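Local structure of HcgB (Methanococcus maripaludis, 5D5P) at residues D55-S58 / N64-M67; T72-L77 / G86-D91; S111-M116 / I147-R152. The protein probably acts as a guanylyltransferase that joins a guanylyl group to the pyridinol precursor during biosynthesis of the FeGP cofactor of [Fe]-hydrogenase. All coordinates share one frame; numbering follows the deposited sequence.

Overall arrangement
Starting from the N terminus, the chain first runs through two helices and strand 39-43, and then contact 1 closes the short turn between helix 47-57 and edge strand 64-67. Contact 2 comes next, folding the turn at 72-77 back against helix 81-92, which follows it. Contact 3 closes the longest loop, setting helix 138-151 on strand 111-117 after the chain has turned back through strand 122-128. The three follow one another in series; none nests or crosses. In space they meet at contact 3: I56 of contact 1 packs against L150 and I147, and L87 of contact 2 against M116. Contacts 1 and 2 do not touch, their nearest atoms lying about 8 Å apart.

Contact 1: residues D55-S58 / N64-M67; sequences DIIS and NISM
I57 of helix 47-57 and S58, which follows it in the chain, both touch the end of I65 from strand 64-67. One residue earlier, I56 serves another surface: its side chain leads off toward helix 138-151, where it also touches L146. I57 starts out toward the strand, but its longer branch bends away, so it is the CB and CG2 side that receives the neighbour. I57 CG2 lies 3.9 Å from I65 CD1, the two side chains meeting at a slant. At S58 the same methyl comes up against a hydroxyl, with S58 OG 3.3 Å from I65 CD1, a close approach for oxygen and methyl carbon. That oxygen is not left to the methyl alone, because S58 OG is hydrogen-bonded to the carbonyl of S54 one helical turn back. I65 reaches this far because it is stretched out, CD1 anti to CA (chi2 174°), and its side chain also touches F50 and S54 of the same helix and V40 and V42 of the next strand. I57 is buried while S58 is exposed, so the contact runs from core to surface. It packs the helix on the second strand of a beta-alpha-beta unit, 39-43, 47-57 and 64-67, with the two strands parallel.

Contact 2: residues T72-L77 / G86-D91; sequences TNSADL and GLIAVD
I88 points its CB toward the turn 72-77, and its terminal methyl does the touching. The longer branch of the side chain runs on without a kink (chi2 172°), and the methyl stands well clear of helix 81-92. It rests against two residues of the turn, T72 and S74. I88 CD1 is 4.3 Å from T72 CA, and 4.2 Å from S74 OG. The T72 side chain lies no closer than its CG2, 4.5 Å from I88 CD1, so at T72 the methyl mainly meets main chain. All of this is loose van der Waals packing at the surface. Residues 73-76 form a 3-10 turn, with T72 just before it, in the connection that leaves strand 64-67 and leads into helix 81-92; the backbone bonds A75 N to T72 O (3.0 Å) and D76 N to N73 O (3.0 Å) each span three residues, as expected of a 3-10 turn. A75 also turns its CB toward the helix, where it touches K85, as does T72. I88 meanwhile leans on L68 and I70 of the incoming loop. N73 turns away from I88, and its ND2 is hydrogen-bonded to the carbonyl of S14 of the second subunit.

Contact 3: residues S111-M116 / I147-R152; sequences SLLLIM and ITALER
This is buried helix-on-sheet packing near the middle of the molecule, where strand 111-117 meets helix 138-151 through methyl groups. Alternate residues of the strand, L113 and I115, face the helix, while L112, L114 and M116 turn to helix 81-92 on the other face of the sheet. L113 holds its CG anti to the backbone N (chi1 177°), which carries the branch out to the helix, and L113 CD2 ends 3.9 Å from A149 CB. L113 chi2, 149°, lies away from a staggered value. A149, directed toward the strand, offers a single methyl, which meets the end of L113. Further along, I115 also reaches for the helix, and I115 CD1 comes 3.7 Å from L150 CD2. Those two side chains meet at about a right angle, and the end of L150 swings in although its CB sets off to one side; I60, I155 and V157 also touch it. Beyond A149, R152 turns to polar work, hydrogen-bonded to T124 and, on the second subunit, to S109 and S128. The two side-chain pairs themselves are wholly apolar, held by van der Waals packing and the burial of methyls, while directed bonds come from A149 O and R152 to T124 beside them.

Contact 1: residues D55-S58 / N64-M67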
# COMPACT_ATOMS: atom_id res chain seq x y z
N ASP A 55 -1.41 8.60 -20.77
CA ASP A 55 -2.03 9.89 -21.04
C ASP A 55 -1.88 10.84 -19.86
O ASP A 55 -1.69 12.03 -20.05
CB ASP A 55 -3.51 9.72 -21.38
CG ASP A 55 -3.72 9.17 -22.78
OD1 ASP A 55 -2.74 9.13 -23.56
OD2 ASP A 55 -4.85 8.76 -23.10
N ILE A 56 -1.91 10.32 -18.64
CA ILE A 56 -1.78 11.18 -17.46
C ILE A 56 -0.33 11.59 -17.25
O ILE A 56 -0.03 12.75 -17.05
CB ILE A 56 -2.30 10.48 -16.18
CG1 ILE A 56 -3.83 10.40 -16.22
CG2 ILE A 56 -1.83 11.23 -14.93
CD1 ILE A 56 -4.39 9.42 -15.22
N ILE A 57 0.56 10.61 -17.29
CA ILE A 57 1.97 10.85 -17.01
C ILE A 57 2.59 11.76 -18.07
O ILE A 57 3.54 12.51 -17.79
CB ILE A 57 2.74 9.54 -16.90
CG1 ILE A 57 2.20 8.75 -15.71
CG2 ILE A 57 4.22 9.79 -16.74
CD1 ILE A 57 2.33 9.48 -14.38
N SER A 58 2.07 11.68 -19.30
CA SER A 58 2.59 12.49 -20.40
C SER A 58 2.38 13.97 -20.16
O SER A 58 3.09 14.79 -20.72
CB SER A 58 1.93 12.12 -21.73
OG SER A 58 2.38 10.85 -22.16
N ASN A 64 10.00 9.29 -22.48
CA ASN A 64 9.59 8.14 -23.26
C ASN A 64 8.81 7.25 -22.31
O ASN A 64 9.37 6.85 -21.30
CB ASN A 64 10.81 7.39 -23.82
CG ASN A 64 11.75 8.28 -24.59
OD1 ASN A 64 11.32 9.18 -25.32
ND2 ASN A 64 13.05 8.06 -24.41
N ILE A 65 7.57 6.90 -22.63
CA ILE A 65 6.79 6.05 -21.72
C ILE A 65 6.55 4.73 -22.40
O ILE A 65 6.09 4.70 -23.52
CB ILE A 65 5.42 6.68 -21.33
CG1 ILE A 65 5.62 8.09 -20.76
CG2 ILE A 65 4.72 5.81 -20.32
CD1 ILE A 65 4.32 8.82 -20.50
N SER A 66 6.86 3.62 -21.72
CA SER A 66 6.84 2.31 -22.38
C SER A 66 6.11 1.28 -21.55
O SER A 66 6.11 1.39 -20.33
CB SER A 66 8.27 1.83 -22.61
OG SER A 66 8.99 2.77 -23.39
N MET A 67 5.50 0.27 -22.19
CA MET A 67 4.99 -0.87 -21.41
C MET A 67 6.16 -1.78 -21.10
O MET A 67 7.07 -1.92 -21.89
CB MET A 67 3.93 -1.70 -22.16
CG MET A 67 2.53 -1.17 -22.16
SD MET A 67 1.35 -2.37 -22.87
CE MET A 67 2.05 -2.53 -24.50

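Contact 2: residues T72-L77 / G86-D91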
# COMPACT_ATOMS: atom_id res chain seq x y z
N THR A 72 4.11 -10.17 -16.17
CA THR A 72 4.30 -9.94 -14.75
C THR A 72 3.43 -10.81 -13.86
O THR A 72 3.45 -10.64 -12.65
CB THR A 72 4.01 -8.46 -14.40
OG1 THR A 72 2.67 -8.14 -14.79
CG2 THR A 72 4.96 -7.55 -15.14
N ASN A 73 2.64 -11.73 -14.45
CA ASN A 73 1.70 -12.52 -13.63
C ASN A 73 2.40 -13.41 -12.58
O ASN A 73 1.75 -13.87 -11.63
CB ASN A 73 0.77 -13.35 -14.49
CG ASN A 73 1.50 -14.31 -15.36
OD1 ASN A 73 2.12 -13.89 -16.33
ND2 ASN A 73 1.49 -15.59 -14.99
N SER A 74 3.69 -13.66 -12.76
CA SER A 74 4.41 -14.49 -11.78
C SER A 74 4.37 -13.81 -10.40
O SER A 74 4.41 -14.47 -9.35
CB SER A 74 5.86 -14.76 -12.24
OG SER A 74 6.59 -13.56 -12.25
N ALA A 75 4.24 -12.48 -10.40
CA ALA A 75 4.21 -11.73 -9.14
C ALA A 75 2.97 -12.04 -8.29
O ALA A 75 2.91 -11.69 -7.09
CB ALA A 75 4.25 -10.23 -9.43
N ASP A 76 2.00 -12.69 -8.89
CA ASP A 76 0.77 -13.02 -8.17
C ASP A 76 0.99 -14.20 -7.23
O ASP A 76 0.07 -14.59 -6.52
CB ASP A 76 -0.35 -13.31 -9.17
CG ASP A 76 -0.94 -12.02 -9.77
OD1 ASP A 76 -0.64 -10.93 -9.25
OD2 ASP A 76 -1.64 -12.07 -10.79
N LEU A 77 2.18 -14.78 -7.24
CA LEU A 77 2.47 -15.82 -6.26
C LEU A 77 3.41 -15.26 -5.19
O LEU A 77 4.16 -16.01 -4.56
CB LEU A 77 3.09 -17.06 -6.91
CG LEU A 77 2.07 -17.93 -7.67
CD1 LEU A 77 1.90 -17.37 -9.07
CD2 LEU A 77 2.49 -19.39 -7.70
N GLY A 86 6.50 -4.22 -9.96
CA GLY A 86 7.33 -3.04 -10.09
C GLY A 86 8.80 -3.39 -10.07
O GLY A 86 9.59 -2.83 -10.85
N LEU A 87 9.19 -4.33 -9.21
CA LEU A 87 10.60 -4.68 -9.11
C LEU A 87 11.08 -5.42 -10.34
O LEU A 87 12.26 -5.33 -10.69
CB LEU A 87 10.85 -5.52 -7.86
CG LEU A 87 10.65 -4.66 -6.61
CD1 LEU A 87 10.74 -5.55 -5.38
CD2 LEU A 87 11.74 -3.57 -6.57
N ILE A 88 10.19 -6.14 -11.02
CA ILE A 88 10.61 -6.74 -12.30
C ILE A 88 11.04 -5.65 -13.26
O ILE A 88 12.06 -5.77 -13.95
CB ILE A 88 9.48 -7.57 -12.94
CG1 ILE A 88 9.23 -8.79 -12.10
CG2 ILE A 88 9.86 -7.97 -14.37
CD1 ILE A 88 8.00 -9.60 -12.52
N ALA A 89 10.27 -4.55 -13.31
CA ALA A 89 10.63 -3.46 -14.20
C ALA A 89 11.92 -2.77 -13.73
O ALA A 89 12.82 -2.50 -14.52
CB ALA A 89 9.47 -2.43 -14.32
N VAL A 90 12.01 -2.52 -12.44
CA VAL A 90 13.24 -1.96 -11.87
C VAL A 90 14.50 -2.78 -12.20
O VAL A 90 15.54 -2.22 -12.61
CB VAL A 90 13.12 -1.82 -10.35
CG1 VAL A 90 14.50 -1.54 -9.71
CG2 VAL A 90 12.10 -0.74 -10.01
N ASP A 91 14.41 -4.10 -12.07
CA ASP A 91 15.61 -4.93 -12.14
C ASP A 91 15.99 -5.33 -13.55
O ASP A 91 17.10 -5.77 -13.79
CB ASP A 91 15.43 -6.18 -11.28
CG ASP A 91 15.35 -5.84 -9.80
OD1 ASP A 91 15.72 -4.69 -9.44
OD2 ASP A 91 14.91 -6.68 -9.00

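Contact 3: residues S111-M116 / I147-R152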
# COMPACT_ATOMS: atom_id res chain seq x y z
N SER A 111 -6.65 -3.77 -5.03
CA SER A 111 -5.52 -3.31 -5.83
C SER A 111 -4.71 -2.23 -5.19
O SER A 111 -5.23 -1.41 -4.45
CB SER A 111 -6.00 -2.79 -7.19
OG SER A 111 -6.60 -3.84 -7.91
N LEU A 112 -3.42 -2.25 -5.53
CA LEU A 112 -2.48 -1.21 -5.11
C LEU A 112 -1.77 -0.68 -6.35
O LEU A 112 -1.30 -1.49 -7.17
CB LEU A 112 -1.45 -1.79 -4.11
CG LEU A 112 -0.28 -0.88 -3.74
CD1 LEU A 112 -0.73 0.32 -2.89
CD2 LEU A 112 0.79 -1.71 -3.00
N LEU A 113 -1.74 0.64 -6.52
CA LEU A 113 -0.88 1.26 -7.52
C LEU A 113 0.30 1.92 -6.79
O LEU A 113 0.12 2.55 -5.76
CB LEU A 113 -1.66 2.30 -8.36
CG LEU A 113 -0.82 3.07 -9.39
CD1 LEU A 113 -1.69 3.42 -10.60
CD2 LEU A 113 -0.29 4.36 -8.79
N LEU A 114 1.51 1.76 -7.32
CA LEU A 114 2.71 2.39 -6.78
C LEU A 114 3.43 3.16 -7.87
O LEU A 114 3.43 2.76 -9.04
CB LEU A 114 3.68 1.36 -6.20
CG LEU A 114 3.16 0.51 -5.02
CD1 LEU A 114 4.19 -0.61 -4.72
CD2 LEU A 114 2.96 1.37 -3.79
N ILE A 115 4.00 4.29 -7.49
CA ILE A 115 5.01 4.95 -8.31
C ILE A 115 6.34 4.76 -7.60
O ILE A 115 6.48 5.13 -6.42
CB ILE A 115 4.69 6.43 -8.52
CG1 ILE A 115 3.28 6.59 -9.07
CG2 ILE A 115 5.75 7.07 -9.42
CD1 ILE A 115 2.91 8.06 -9.38
N MET A 116 7.26 4.10 -8.30
CA MET A 116 8.56 3.73 -7.78
C MET A 116 9.69 4.40 -8.58
O MET A 116 9.53 4.72 -9.76
CB MET A 116 8.71 2.22 -7.81
CG MET A 116 7.71 1.54 -6.86
SD MET A 116 7.50 -0.22 -7.26
CE MET A 116 9.14 -0.88 -7.09
N ILE A 147 -4.43 9.36 -10.35
CA ILE A 147 -4.69 10.75 -9.99
C ILE A 147 -4.57 10.90 -8.46
O ILE A 147 -4.00 11.88 -7.96
CB ILE A 147 -6.06 11.22 -10.47
CG1 ILE A 147 -6.03 11.36 -12.00
CG2 ILE A 147 -6.41 12.56 -9.86
CD1 ILE A 147 -7.34 11.79 -12.59
N THR A 148 -5.09 9.92 -7.73
CA THR A 148 -5.00 9.95 -6.26
C THR A 148 -3.54 9.88 -5.80
O THR A 148 -3.13 10.64 -4.91
CB THR A 148 -5.81 8.79 -5.63
OG1 THR A 148 -7.21 9.01 -5.88
CG2 THR A 148 -5.62 8.77 -4.13
N ALA A 149 -2.77 8.99 -6.41
CA ALA A 149 -1.38 8.80 -5.99
C ALA A 149 -0.58 10.07 -6.28
O ALA A 149 0.30 10.45 -5.49
CB ALA A 149 -0.75 7.59 -6.69
N LEU A 150 -0.90 10.75 -7.37
CA LEU A 150 -0.19 11.99 -7.68
C LEU A 150 -0.64 13.12 -6.76
O LEU A 150 0.20 13.85 -6.26
CB LEU A 150 -0.37 12.39 -9.14
CG LEU A 150 0.31 11.44 -10.14
CD1 LEU A 150 -0.21 11.72 -11.53
CD2 LEU A 150 1.84 11.57 -10.10
N GLU A 151 -1.95 13.25 -6.52
CA GLU A 151 -2.46 14.34 -5.69
C GLU A 151 -1.91 14.33 -4.27
O GLU A 151 -1.69 15.40 -3.67
CB GLU A 151 -3.98 14.26 -5.60
CG GLU A 151 -4.68 14.67 -6.83
CD GLU A 151 -6.18 14.65 -6.65
OE1 GLU A 151 -6.66 14.08 -5.65
OE2 GLU A 151 -6.86 15.22 -7.52
N ARG A 152 -1.67 13.13 -3.75
CA ARG A 152 -1.25 13.04 -2.36
C ARG A 152 0.22 13.40 -2.16
O ARG A 152 0.64 13.58 -1.02
CB ARG A 152 -1.56 11.66 -1.78
CG ARG A 152 -0.86 10.55 -2.44
CD ARG A 152 -1.48 9.23 -1.97
NE ARG A 152 -1.14 8.88 -0.59
CZ ARG A 152 0.06 8.47 -0.18
NH1 ARG A 152 0.24 8.15 1.10
NH2 ARG A 152 1.11 8.44 -1.01